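Local coordinates for protein cephalosporin acylase (Bacillus halodurans, PDB 2NLZ) that probably hydrolyses amide bonds, such as that of the acyl side chain of a cephalosporin, as an N-terminal-nucleophile hydrolase related to gamma-glutamyltranspeptidase, at residues A276-N281 / E326-D331; T28-A33 / V60-S65; E343-P348 / R496-Q501; V315-D320 / G414-H419. The protein carries 1 engineered substitution. All coordinates share one frame; numbering follows the deposited sequence.

Contact 1: A276-N281 / E326-D331; sequences ALEALN and EQLLSD
Leu329 carries the apolar part of this contact, laying its methyl groups against the side of helix 274-283. Leu329 CD1 sits 4.1 Å from Leu277 CB and 3.8 Å from Glu278 N, so it meets helix backbone as well as side chain. Glu278 runs past the end of the short helix 325-328. With CG anti to the backbone N (chi1 -176°) and an extended chain beyond, it brings CG to 3.7 Å from Leu328 O, and its OE1 lies loosely beside the isobutyl group of Leu328.

The polar part is at Asn281, whose ND2 stands 3.0 Å from Leu329 O. The carboxylate of Asp331 approaches the same amide, with the two planes 43° apart and 3.9 Å between Asp331 OD1 and Asn281 ND2. Ser330 is the N-cap of helix 331-338: its OG donates to Gln327 O at 3.0 Å and weakly accepts from Tyr333 N, which ties the short connection between the two helices together.

Glu278 OE2 also lies close to Asp310 OD2, a like-charge pairing that may favour protonation of one of them, though Arg337 also touches Glu278. Around the contact, helix 274-283 packs on strand 250-259, which Leu277 touches at Ile255 and Ile257, and on helices 294-314, 331-338 and 444-457.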
loop_
_atom_site.group_PDB
_atom_site.type_symbol
_atom_site.label_atom_id
_atom_site.label_comp_id
_atom_site.label_asym_id
_atom_site.label_seq_id
_atom_site.Cartn_x
_atom_site.Cartn_y
_atom_site.Cartn_z
ATOM N N ALA D 276 -21.791 1.117 23.959
ATOM C CA ALA D 276 -21.824 1.705 22.621
ATOM C C ALA D 276 -22.642 2.980 22.617
ATOM O O ALA D 276 -22.175 4.020 22.168
ATOM C CB ALA D 276 -22.398 0.713 21.619
ATOM N N LEU D 277 -23.859 2.877 23.150
ATOM C CA LEU D 277 -24.808 3.988 23.260
ATOM C C LEU D 277 -24.265 5.223 23.999
ATOM O O LEU D 277 -24.334 6.348 23.492
ATOM C CB LEU D 277 -26.091 3.484 23.922
ATOM C CG LEU D 277 -27.284 3.165 23.019
ATOM C CD1 LEU D 277 -26.869 2.723 21.653
ATOM C CD2 LEU D 277 -28.160 2.115 23.646
ATOM N N GLU D 278 -23.718 5.005 25.190
ATOM C CA GLU D 278 -23.116 6.076 25.970
ATOM C C GLU D 278 -21.915 6.701 25.243
ATOM O O GLU D 278 -21.793 7.931 25.173
ATOM C CB GLU D 278 -22.704 5.560 27.352
ATOM C CG GLU D 278 -22.143 6.635 28.267
ATOM C CD GLU D 278 -21.597 6.071 29.561
ATOM O OE1 GLU D 278 -22.033 4.981 29.989
ATOM O OE2 GLU D 278 -20.720 6.721 30.151
ATOM N N ALA D 279 -21.045 5.854 24.698
ATOM C CA ALA D 279 -19.915 6.332 23.907
ATOM C C ALA D 279 -20.388 7.207 22.749
ATOM O O ALA D 279 -19.917 8.334 22.600
ATOM C CB ALA D 279 -19.061 5.174 23.408
ATOM N N LEU D 280 -21.337 6.711 21.956
ATOM C CA LEU D 280 -21.899 7.521 20.869
ATOM C C LEU D 280 -22.442 8.851 21.380
ATOM O O LEU D 280 -22.326 9.879 20.699
ATOM C CB LEU D 280 -22.996 6.782 20.088
ATOM C CG LEU D 280 -22.662 6.046 18.781
ATOM C CD1 LEU D 280 -21.390 6.592 18.138
ATOM C CD2 LEU D 280 -22.541 4.549 19.002
ATOM N N ASN D 281 -23.009 8.819 22.587
ATOM C CA ASN D 281 -23.625 9.992 23.194
ATOM C C ASN D 281 -22.598 11.034 23.643
ATOM O O ASN D 281 -22.836 12.237 23.553
ATOM C CB ASN D 281 -24.496 9.562 24.373
ATOM C CG ASN D 281 -25.785 10.334 24.451
ATOM O OD1 ASN D 281 -26.344 10.751 23.426
ATOM N ND2 ASN D 281 -26.279 10.522 25.675
ATOM N N GLU D 326 -31.346 5.427 32.201
ATOM C CA GLU D 326 -31.740 6.783 31.806
ATOM C C GLU D 326 -30.716 7.836 32.217
ATOM O O GLU D 326 -30.530 8.839 31.522
ATOM C CB GLU D 326 -33.111 7.135 32.399
ATOM C CG GLU D 326 -34.308 6.450 31.720
ATOM C CD GLU D 326 -34.530 4.995 32.151
ATOM O OE1 GLU D 326 -33.959 4.556 33.178
ATOM O OE2 GLU D 326 -35.294 4.294 31.452
ATOM N N GLN D 327 -30.066 7.598 33.354
ATOM C CA GLN D 327 -29.016 8.483 33.853
ATOM C C GLN D 327 -27.739 8.377 33.027
ATOM O O GLN D 327 -27.132 9.398 32.700
ATOM C CB GLN D 327 -28.704 8.194 35.326
ATOM C CG GLN D 327 -29.698 8.780 36.315
ATOM C CD GLN D 327 -29.364 8.424 37.755
ATOM O OE1 GLN D 327 -28.966 7.295 38.054
ATOM N NE2 GLN D 327 -29.534 9.387 38.659
ATOM N N LEU D 328 -27.339 7.149 32.685
ATOM C CA LEU D 328 -26.117 6.923 31.911
ATOM C C LEU D 328 -26.256 7.432 30.479
ATOM O O LEU D 328 -25.269 7.861 29.856
ATOM C CB LEU D 328 -25.735 5.441 31.887
ATOM C CG LEU D 328 -25.323 4.779 33.201
ATOM C CD1 LEU D 328 -25.353 3.276 33.040
ATOM C CD2 LEU D 328 -23.952 5.247 33.690
ATOM N N LEU D 329 -27.485 7.400 29.972
ATOM C CA LEU D 329 -27.748 7.766 28.589
ATOM C C LEU D 329 -28.224 9.211 28.393
ATOM O O LEU D 329 -28.633 9.600 27.295
ATOM C CB LEU D 329 -28.737 6.771 27.984
ATOM C CG LEU D 329 -28.148 5.665 27.095
ATOM C CD1 LEU D 329 -26.752 5.222 27.531
ATOM C CD2 LEU D 329 -29.103 4.476 26.986
ATOM N N SER D 330 -28.150 10.004 29.457
ATOM C CA SER D 330 -28.659 11.373 29.437
ATOM C C SER D 330 -27.653 12.344 28.825
ATOM O O SER D 330 -26.441 12.152 28.962
ATOM C CB SER D 330 -29.039 11.827 30.852
ATOM O OG SER D 330 -27.890 12.115 31.631
ATOM N N ASP D 331 -28.180 13.382 28.168
ATOM C CA ASP D 331 -27.384 14.409 27.493
ATOM C C ASP D 331 -26.458 15.201 28.415
ATOM O O ASP D 331 -25.357 15.581 28.003
ATOM C CB ASP D 331 -28.283 15.377 26.723
ATOM C CG ASP D 331 -28.903 14.747 25.492
ATOM O OD1 ASP D 331 -28.402 13.702 25.023
ATOM O OD2 ASP D 331 -29.900 15.301 24.989
#

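Contact 2: T28-A33 / V60-S65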
loop_
_atom_site.group_PDB
_atom_site.type_symbol
_atom_site.label_atom_id
_atom_site.label_comp_id
_atom_site.label_asym_id
_atom_site.label_seq_id
_atom_site.Cartn_x
_atom_site.Cartn_y
_atom_site.Cartn_z
ATOM N N THR D 28 -23.813 -13.992 7.574
ATOM C CA THR D 28 -23.205 -14.631 8.728
ATOM C C THR D 28 -21.793 -15.164 8.437
ATOM O O THR D 28 -21.309 -15.116 7.296
ATOM C CB THR D 28 -24.098 -15.765 9.288
ATOM O OG1 THR D 28 -23.586 -16.199 10.557
ATOM C CG2 THR D 28 -24.172 -16.937 8.294
ATOM N N SER D 29 -21.166 -15.691 9.489
ATOM C CA SER D 29 -19.779 -16.099 9.465
ATOM C C SER D 29 -19.532 -17.511 8.951
ATOM O O SER D 29 -18.395 -17.980 8.977
ATOM C CB SER D 29 -19.203 -15.974 10.868
ATOM O OG SER D 29 -19.864 -16.851 11.750
ATOM N N GLN D 30 -20.566 -18.205 8.494
ATOM C CA GLN D 30 -20.342 -19.533 7.925
ATOM C C GLN D 30 -21.228 -19.720 6.713
ATOM O O GLN D 30 -22.442 -19.680 6.855
ATOM C CB GLN D 30 -20.638 -20.604 8.967
ATOM C CG GLN D 30 -19.721 -21.807 8.891
ATOM C CD GLN D 30 -18.266 -21.456 9.169
ATOM O OE1 GLN D 30 -17.361 -21.926 8.474
ATOM N NE2 GLN D 30 -18.031 -20.626 10.189
ATOM N N PRO D 31 -20.629 -19.917 5.519
ATOM C CA PRO D 31 -21.377 -19.859 4.251
ATOM C C PRO D 31 -22.540 -20.851 4.177
ATOM O O PRO D 31 -23.621 -20.498 3.683
ATOM C CB PRO D 31 -20.316 -20.177 3.194
ATOM C CG PRO D 31 -19.021 -19.860 3.846
ATOM C CD PRO D 31 -19.208 -20.218 5.293
ATOM N N LEU D 32 -22.321 -22.065 4.692
ATOM C CA LEU D 32 -23.374 -23.067 4.811
ATOM C C LEU D 32 -24.461 -22.688 5.819
ATOM O O LEU D 32 -25.582 -23.175 5.725
ATOM C CB LEU D 32 -22.784 -24.427 5.169
ATOM C CG LEU D 32 -21.768 -25.041 4.201
ATOM C CD1 LEU D 32 -21.071 -26.200 4.884
ATOM C CD2 LEU D 32 -22.398 -25.493 2.885
ATOM N N ALA D 33 -24.134 -21.841 6.791
ATOM C CA ALA D 33 -25.142 -21.340 7.729
ATOM C C ALA D 33 -26.042 -20.341 7.023
ATOM O O ALA D 33 -27.265 -20.397 7.152
ATOM C CB ALA D 33 -24.496 -20.718 8.970
ATOM N N VAL D 60 -23.556 -26.162 14.854
ATOM C CA VAL D 60 -22.874 -27.325 14.341
ATOM C C VAL D 60 -21.673 -26.923 13.498
ATOM O O VAL D 60 -20.636 -27.585 13.543
ATOM C CB VAL D 60 -23.819 -28.178 13.482
ATOM C CG1 VAL D 60 -23.055 -29.334 12.830
ATOM C CG2 VAL D 60 -25.021 -28.677 14.313
ATOM N N LEU D 61 -21.813 -25.823 12.756
ATOM C CA LEU D 61 -20.847 -25.433 11.722
ATOM C C LEU D 61 -19.653 -24.644 12.225
ATOM O O LEU D 61 -18.581 -24.662 11.606
ATOM C CB LEU D 61 -21.538 -24.662 10.606
ATOM C CG LEU D 61 -22.544 -25.475 9.796
ATOM C CD1 LEU D 61 -23.497 -24.554 9.065
ATOM C CD2 LEU D 61 -21.806 -26.419 8.850
ATOM N N GLU D 62 -19.836 -23.960 13.347
ATOM C CA GLU D 62 -18.743 -23.218 13.984
ATOM C C GLU D 62 -18.691 -23.460 15.503
ATOM O O GLU D 62 -18.978 -22.553 16.283
ATOM C CB GLU D 62 -18.882 -21.727 13.681
ATOM C CG GLU D 62 -17.633 -20.918 13.928
ATOM C CD GLU D 62 -17.785 -19.461 13.533
ATOM O OE1 GLU D 62 -17.374 -18.587 14.321
ATOM O OE2 GLU D 62 -18.313 -19.186 12.437
ATOM N N PRO D 63 -18.301 -24.681 15.928
ATOM C CA PRO D 63 -18.353 -25.060 17.347
ATOM C C PRO D 63 -17.307 -24.351 18.197
ATOM O O PRO D 63 -17.337 -24.434 19.420
ATOM C CB PRO D 63 -18.073 -26.567 17.327
ATOM C CG PRO D 63 -18.156 -26.967 15.882
ATOM C CD PRO D 63 -17.773 -25.777 15.103
ATOM N N THR D 64 -16.401 -23.646 17.541
ATOM C CA THR D 64 -15.360 -22.925 18.228
ATOM C C THR D 64 -15.868 -21.618 18.804
ATOM O O THR D 64 -15.162 -20.982 19.560
ATOM C CB THR D 64 -14.186 -22.622 17.291
ATOM O OG1 THR D 64 -14.659 -21.910 16.143
ATOM C CG2 THR D 64 -13.512 -23.907 16.839
ATOM N N SER D 65 -17.089 -21.221 18.457
ATOM C CA SER D 65 -17.617 -19.910 18.849
ATOM C C SER D 65 -19.011 -19.992 19.454
ATOM O O SER D 65 -19.681 -18.978 19.663
ATOM C CB SER D 65 -17.667 -18.987 17.630
ATOM O OG SER D 65 -16.368 -18.690 17.168
#
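Ser29 makes the first link, its OG donating to Glu62 OE2 over 2.9 Å. The hydroxyl meets that oxygen on its syn side, 24° out of the carboxylate plane. Next along, Gln30 reaches the same oxygen: Gln30 NE2 is 2.7 Å from Glu62 OE2, but the bond is strongly bent and weak, and the amide stands almost upright to the carboxylate, their planes 79° apart. Glu62 gets there with CG anti to the backbone N (chi1 -163°) and its chain stretched out, while its other oxygen, OE1, forms a salt bridge to Arg511.

Gln30 is also the N-cap of helix 31-42. That helix and helix 47-61 form a helical hairpin, and this contact joins the start of the first to the end of the second, probably within a helical layer of the layered alpha-beta-beta-alpha architecture of Ntn hydrolases. Gln30 CG packs 3.8 Å from Leu61 CB.

Leu32 then crosses Leu61 at about a right angle, with Leu32 CB 4.0 Å from Leu61 CD1. Leu32 also packs on Ala538 of the second subunit. Last comes Ala33, whose backbone N lies 3.6 Å from Leu61 CD1 and whose methyl touches the same group.

Contact 3: E343-P348 / R496-Q501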
loop_
_atom_site.group_PDB
_atom_site.type_symbol
_atom_site.label_atom_id
_atom_site.label_comp_id
_atom_site.label_asym_id
_atom_site.label_seq_id
_atom_site.Cartn_x
_atom_site.Cartn_y
_atom_site.Cartn_z
ATOM N N GLU D 343 -6.700 16.972 25.186
ATOM C CA GLU D 343 -5.834 16.758 24.036
ATOM C C GLU D 343 -4.902 15.575 24.286
ATOM O O GLU D 343 -4.483 14.896 23.351
ATOM C CB GLU D 343 -5.034 18.021 23.714
ATOM C CG GLU D 343 -4.509 18.058 22.287
ATOM C CD GLU D 343 -3.744 19.325 21.967
ATOM O OE1 GLU D 343 -3.802 20.283 22.768
ATOM O OE2 GLU D 343 -3.083 19.364 20.906
ATOM N N GLN D 344 -4.586 15.336 25.553
ATOM C CA GLN D 344 -3.771 14.195 25.941
ATOM C C GLN D 344 -4.649 12.995 26.256
ATOM O O GLN D 344 -5.789 13.154 26.679
ATOM C CB GLN D 344 -2.891 14.544 27.145
ATOM C CG GLN D 344 -1.607 15.296 26.794
ATOM C CD GLN D 344 -0.626 14.460 25.978
ATOM O OE1 GLN D 344 -0.215 13.371 26.391
ATOM N NE2 GLN D 344 -0.240 14.974 24.815
ATOM N N ALA D 345 -4.108 11.798 26.050
ATOM C CA ALA D 345 -4.844 10.562 26.266
ATOM C C ALA D 345 -5.083 10.321 27.744
ATOM O O ALA D 345 -4.144 10.131 28.507
ATOM C CB ALA D 345 -4.098 9.396 25.660
ATOM N N LEU D 346 -6.353 10.322 28.134
ATOM C CA LEU D 346 -6.742 10.191 29.537
ATOM C C LEU D 346 -6.606 8.766 30.076
ATOM O O LEU D 346 -6.606 7.805 29.316
ATOM C CB LEU D 346 -8.177 10.704 29.738
ATOM C CG LEU D 346 -9.308 10.121 28.873
ATOM C CD1 LEU D 346 -9.999 8.941 29.528
ATOM C CD2 LEU D 346 -10.328 11.185 28.499
ATOM N N THR D 347 -6.479 8.646 31.395
ATOM C CA THR D 347 -6.598 7.362 32.077
ATOM C C THR D 347 -8.064 7.263 32.488
ATOM O O THR D 347 -8.561 8.140 33.196
ATOM C CB THR D 347 -5.662 7.286 33.310
ATOM O OG1 THR D 347 -4.340 7.689 32.933
ATOM C CG2 THR D 347 -5.603 5.873 33.882
ATOM N N PRO D 348 -8.772 6.210 32.036
ATOM C CA PRO D 348 -10.230 6.191 32.151
ATOM C C PRO D 348 -10.760 5.750 33.520
ATOM O O PRO D 348 -10.348 4.715 34.042
ATOM C CB PRO D 348 -10.646 5.207 31.057
ATOM C CG PRO D 348 -9.499 4.277 30.925
ATOM C CD PRO D 348 -8.257 4.982 31.402
ATOM N N ARG D 496 0.186 11.858 21.301
ATOM C CA ARG D 496 -0.903 12.342 22.154
ATOM C C ARG D 496 -1.124 11.448 23.377
ATOM O O ARG D 496 -2.095 11.614 24.117
ATOM C CB ARG D 496 -2.195 12.506 21.354
ATOM C CG ARG D 496 -2.165 13.696 20.413
ATOM C CD ARG D 496 -3.343 13.653 19.469
ATOM N NE ARG D 496 -4.545 14.262 20.032
ATOM C CZ ARG D 496 -5.188 15.288 19.481
ATOM N NH1 ARG D 496 -4.745 15.823 18.346
ATOM N NH2 ARG D 496 -6.281 15.776 20.057
ATOM N N GLY D 497 -0.221 10.497 23.590
ATOM C CA GLY D 497 -0.203 9.761 24.850
ATOM C C GLY D 497 -0.695 8.329 24.820
ATOM O O GLY D 497 -0.468 7.579 25.775
ATOM N N HIS D 498 -1.363 7.950 23.733
ATOM C CA HIS D 498 -1.909 6.600 23.596
ATOM C C HIS D 498 -0.812 5.556 23.479
ATOM O O HIS D 498 0.126 5.717 22.693
ATOM C CB HIS D 498 -2.813 6.503 22.367
ATOM C CG HIS D 498 -4.062 7.321 22.462
ATOM N ND1 HIS D 498 -5.192 6.881 23.115
ATOM C CD2 HIS D 498 -4.366 8.542 21.968
ATOM C CE1 HIS D 498 -6.138 7.799 23.024
ATOM N NE2 HIS D 498 -5.662 8.818 22.334
ATOM N N LYS D 499 -0.931 4.485 24.262
ATOM C CA LYS D 499 -0.026 3.344 24.135
ATOM C C LYS D 499 -0.539 2.436 23.027
ATOM O O LYS D 499 -1.214 1.446 23.285
ATOM C CB LYS D 499 0.089 2.568 25.455
ATOM C CG LYS D 499 0.687 3.340 26.645
ATOM C CD LYS D 499 2.217 3.413 26.595
ATOM C CE LYS D 499 2.780 4.377 27.644
ATOM N NZ LYS D 499 2.592 5.818 27.287
ATOM N N ILE D 500 -0.222 2.799 21.787
ATOM C CA ILE D 500 -0.704 2.088 20.601
ATOM C C ILE D 500 0.168 0.874 20.298
ATOM O O ILE D 500 1.398 0.959 20.312
ATOM C CB ILE D 500 -0.744 3.012 19.352
ATOM C CG1 ILE D 500 -1.668 4.208 19.584
ATOM C CG2 ILE D 500 -1.169 2.240 18.101
ATOM C CD1 ILE D 500 -3.140 3.885 19.477
ATOM N N GLN D 501 -0.493 -0.252 20.048
ATOM C CA GLN D 501 0.158 -1.470 19.596
ATOM C C GLN D 501 -0.509 -2.060 18.346
ATOM O O GLN D 501 -1.712 -2.367 18.342
ATOM C CB GLN D 501 0.154 -2.514 20.703
ATOM C CG GLN D 501 0.923 -3.772 20.326
ATOM C CD GLN D 501 0.633 -4.947 21.243
ATOM O OE1 GLN D 501 1.389 -5.918 21.269
ATOM N NE2 GLN D 501 -0.465 -4.868 21.996
#
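Ala345 N donates to Arg496 O at 2.8 Å, joining an irregular loop to the Schellman motif that ends helix 487-495. In that motif Gly497, at positive phi, is the C-prime residue; Gly497 N is bonded to Val494 O and His498 N to Leu493 O. Arg496 O also takes a CA-H...O contact from Gln344, whose CA is 3.6 Å away.

Gln344 OE1 lies near Arg496 O too, but both are acceptors and no bond joins them. Glu343 O receives a weak, bent bond from Arg496 NE at 3.4 Å. The arginine chain folds at chi3 (86°), and Glu343 CG lies over one guanidinium face, toward its rim, 3.6 Å from Arg496 NH2. The carboxylate and guanidinium planes are 62° apart, their charged atoms not touching (Glu343 OE2 to Arg496 NH1 4.7 Å).

Ala345 O takes a weak bond from Lys477 NZ. Farther along, Leu346 N is bonded to Glu302 OE2 and Leu346 O to Lys305 NZ, both on helix 294-314. The same helix supplies His298, whose ND1 is hydrogen-bonded to His498 NE2. Over one face of the His498 ring sits the Ala345 methyl as a CH-pi contact, CB 3.6 Å from the ring centroid and 3° off its normal.

Contact 4: V315-D320 / G414-H419; sequences VTEPSD and GKRTYH
Glu317 and Arg416 meet in a side-on salt bridge between two irregular loops, one leaving helix 294-314 and the other leading to strand 424-428. The carboxylate faces the NE/NH2 side of the guanidinium, the two planes only 35° apart. Arg416 NE gives its hydrogen to Glu317 OE2 at 2.8 Å, an oxygen lying within 11° of the guanidinium plane and met on its syn side, while NE and NH2 both make weak bonds to OE1. Arg416 N adds a weak but nearly straight bond of 3.3 Å to Glu317 OE2, so backbone and side chain of one residue grip the same oxygen. The glutamate chain turns at chi2 (81°) to present this group.

Lys415 takes another course: fully extended, it runs beside Glu317 CB and crosses Thr316 at about a right angle. Its ammonium is bonded to Asp408 O and Ala410 O, and Asp320, coming from the opposite direction, adds a long salt bridge of 3.7 Å from OD1 to Lys415 NZ. Asn409, which lies between Asp408 and Ala410 in the chain, accepts through OD1 from Thr316 OG1 and Tyr418 N, joining both loops.

Tyr418, which also packs on Phe308 and Met312 of helix 294-314, turns an edge to Val315. The two side chains cross at about a right angle; Val315 O lies near the ring plane, and Tyr418 CD2 stands 3.9 Å from Val315 CG1.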
loop_
_atom_site.group_PDB
_atom_site.type_symbol
_atom_site.label_atom_id
_atom_site.label_comp_id
_atom_site.label_asym_id
_atom_site.label_seq_id
_atom_site.Cartn_x
_atom_site.Cartn_y
_atom_site.Cartn_z
ATOM N N VAL D 315 -23.263 -1.848 34.720
ATOM C CA VAL D 315 -24.157 -2.748 33.972
ATOM C C VAL D 315 -24.148 -4.185 34.486
ATOM O O VAL D 315 -23.106 -4.842 34.541
ATOM C CB VAL D 315 -23.920 -2.702 32.441
ATOM C CG1 VAL D 315 -24.699 -3.797 31.728
ATOM C CG2 VAL D 315 -24.315 -1.338 31.882
ATOM N N THR D 316 -25.337 -4.633 34.879
ATOM C CA THR D 316 -25.602 -5.987 35.346
ATOM C C THR D 316 -27.121 -6.223 35.300
ATOM O O THR D 316 -27.858 -5.395 34.751
ATOM C CB THR D 316 -25.083 -6.191 36.779
ATOM O OG1 THR D 316 -25.380 -7.526 37.204
ATOM C CG2 THR D 316 -25.727 -5.196 37.738
ATOM N N GLU D 317 -27.582 -7.341 35.859
ATOM C CA GLU D 317 -29.020 -7.576 36.078
ATOM C C GLU D 317 -29.718 -6.298 36.587
ATOM O O GLU D 317 -29.349 -5.781 37.647
ATOM C CB GLU D 317 -29.222 -8.722 37.084
ATOM C CG GLU D 317 -30.660 -8.941 37.543
ATOM C CD GLU D 317 -31.469 -9.746 36.551
ATOM O OE1 GLU D 317 -32.473 -9.211 36.032
ATOM O OE2 GLU D 317 -31.094 -10.907 36.280
ATOM N N PRO D 318 -30.718 -5.788 35.831
ATOM C CA PRO D 318 -31.383 -4.493 36.070
ATOM C C PRO D 318 -31.710 -4.193 37.534
ATOM O O PRO D 318 -31.533 -3.059 37.978
ATOM C CB PRO D 318 -32.669 -4.613 35.257
ATOM C CG PRO D 318 -32.278 -5.464 34.109
ATOM C CD PRO D 318 -31.280 -6.466 34.647
ATOM N N SER D 319 -32.158 -5.209 38.267
ATOM C CA SER D 319 -32.542 -5.065 39.670
ATOM C C SER D 319 -31.350 -4.771 40.585
ATOM O O SER D 319 -31.489 -4.050 41.570
ATOM C CB SER D 319 -33.266 -6.325 40.142
ATOM O OG SER D 319 -34.221 -6.755 39.192
ATOM N N ASP D 320 -30.184 -5.321 40.249
ATOM C CA ASP D 320 -28.973 -5.127 41.049
ATOM C C ASP D 320 -28.166 -3.910 40.602
ATOM O O ASP D 320 -27.088 -3.660 41.146
ATOM C CB ASP D 320 -28.082 -6.381 41.020
ATOM C CG ASP D 320 -28.640 -7.530 41.857
ATOM O OD1 ASP D 320 -27.931 -8.009 42.764
ATOM O OD2 ASP D 320 -29.782 -7.963 41.607
ATOM N N GLY D 414 -29.335 -17.151 40.857
ATOM C CA GLY D 414 -30.499 -16.776 40.060
ATOM C C GLY D 414 -30.390 -15.423 39.397
ATOM O O GLY D 414 -31.379 -14.875 38.924
ATOM N N LYS D 415 -29.179 -14.886 39.365
ATOM C CA LYS D 415 -28.916 -13.599 38.742
ATOM C C LYS D 415 -28.237 -13.846 37.399
ATOM O O LYS D 415 -27.455 -14.783 37.272
ATOM C CB LYS D 415 -28.011 -12.783 39.662
ATOM C CG LYS D 415 -27.525 -11.457 39.102
ATOM C CD LYS D 415 -26.477 -10.847 40.021
ATOM C CE LYS D 415 -26.232 -9.395 39.693
ATOM N NZ LYS D 415 -25.136 -8.834 40.497
ATOM N N ARG D 416 -28.538 -13.039 36.387
ATOM C CA ARG D 416 -27.769 -13.133 35.145
ATOM C C ARG D 416 -26.750 -11.996 35.041
ATOM O O ARG D 416 -27.011 -10.872 35.485
ATOM C CB ARG D 416 -28.676 -13.227 33.918
ATOM C CG ARG D 416 -29.709 -12.155 33.863
ATOM C CD ARG D 416 -31.081 -12.724 33.584
ATOM N NE ARG D 416 -32.083 -11.674 33.739
ATOM C CZ ARG D 416 -32.877 -11.246 32.763
ATOM N NH1 ARG D 416 -32.804 -11.792 31.553
ATOM N NH2 ARG D 416 -33.750 -10.278 32.998
ATOM N N THR D 417 -25.584 -12.311 34.476
ATOM C CA THR D 417 -24.429 -11.412 34.528
ATOM C C THR D 417 -24.348 -10.409 33.380
ATOM O O THR D 417 -25.034 -10.554 32.360
ATOM C CB THR D 417 -23.106 -12.199 34.538
ATOM O OG1 THR D 417 -22.011 -11.279 34.529
ATOM C CG2 THR D 417 -23.016 -13.120 33.328
ATOM N N TYR D 418 -23.508 -9.392 33.586
ATOM C CA TYR D 418 -22.968 -8.552 32.532
ATOM C C TYR D 418 -22.628 -9.448 31.351
ATOM O O TYR D 418 -21.829 -10.383 31.478
ATOM C CB TYR D 418 -21.707 -7.853 33.054
ATOM C CG TYR D 418 -21.001 -6.925 32.088
ATOM C CD1 TYR D 418 -20.051 -7.406 31.198
ATOM C CD2 TYR D 418 -21.257 -5.557 32.093
ATOM C CE1 TYR D 418 -19.398 -6.558 30.317
ATOM C CE2 TYR D 418 -20.607 -4.696 31.220
ATOM C CZ TYR D 418 -19.677 -5.204 30.333
ATOM O OH TYR D 418 -19.027 -4.358 29.468
ATOM N N HIS D 419 -23.248 -9.160 30.209
ATOM C CA HIS D 419 -23.151 -10.014 29.025
ATOM C C HIS D 419 -22.493 -9.261 27.879
ATOM O O HIS D 419 -22.851 -8.122 27.610
ATOM C CB HIS D 419 -24.545 -10.485 28.608
ATOM C CG HIS D 419 -24.601 -11.927 28.219
ATOM N ND1 HIS D 419 -24.178 -12.382 26.989
ATOM C CD2 HIS D 419 -25.032 -13.015 28.895
ATOM C CE1 HIS D 419 -24.349 -13.689 26.924
ATOM N NE2 HIS D 419 -24.864 -14.100 28.068
#

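Helix 294-314 links three of the contacts: its residues pack on contact 1, bond to contact 3, and lead straight into residues 315-320 of contact 4. Contacts 1 and 4 come nearest, about 5 Å between closest atoms and 19 Å between centres, and their segments alternate along the chain. Contact 3 lies about 22 and 31 Å from contacts 1 and 4, centre to centre. Contact 2 lies across the chain's centre from contacts 1 and 4, about 33 and 29 Å between centres, although its nearest atoms come within about 10 Å of contact 4. Its Ser65 is backbone-bonded to Thr358, just after unmodelled residues 354-357; in relatives the chain is cut before a threonine nucleophile, whose counterpart here is probably Thr358.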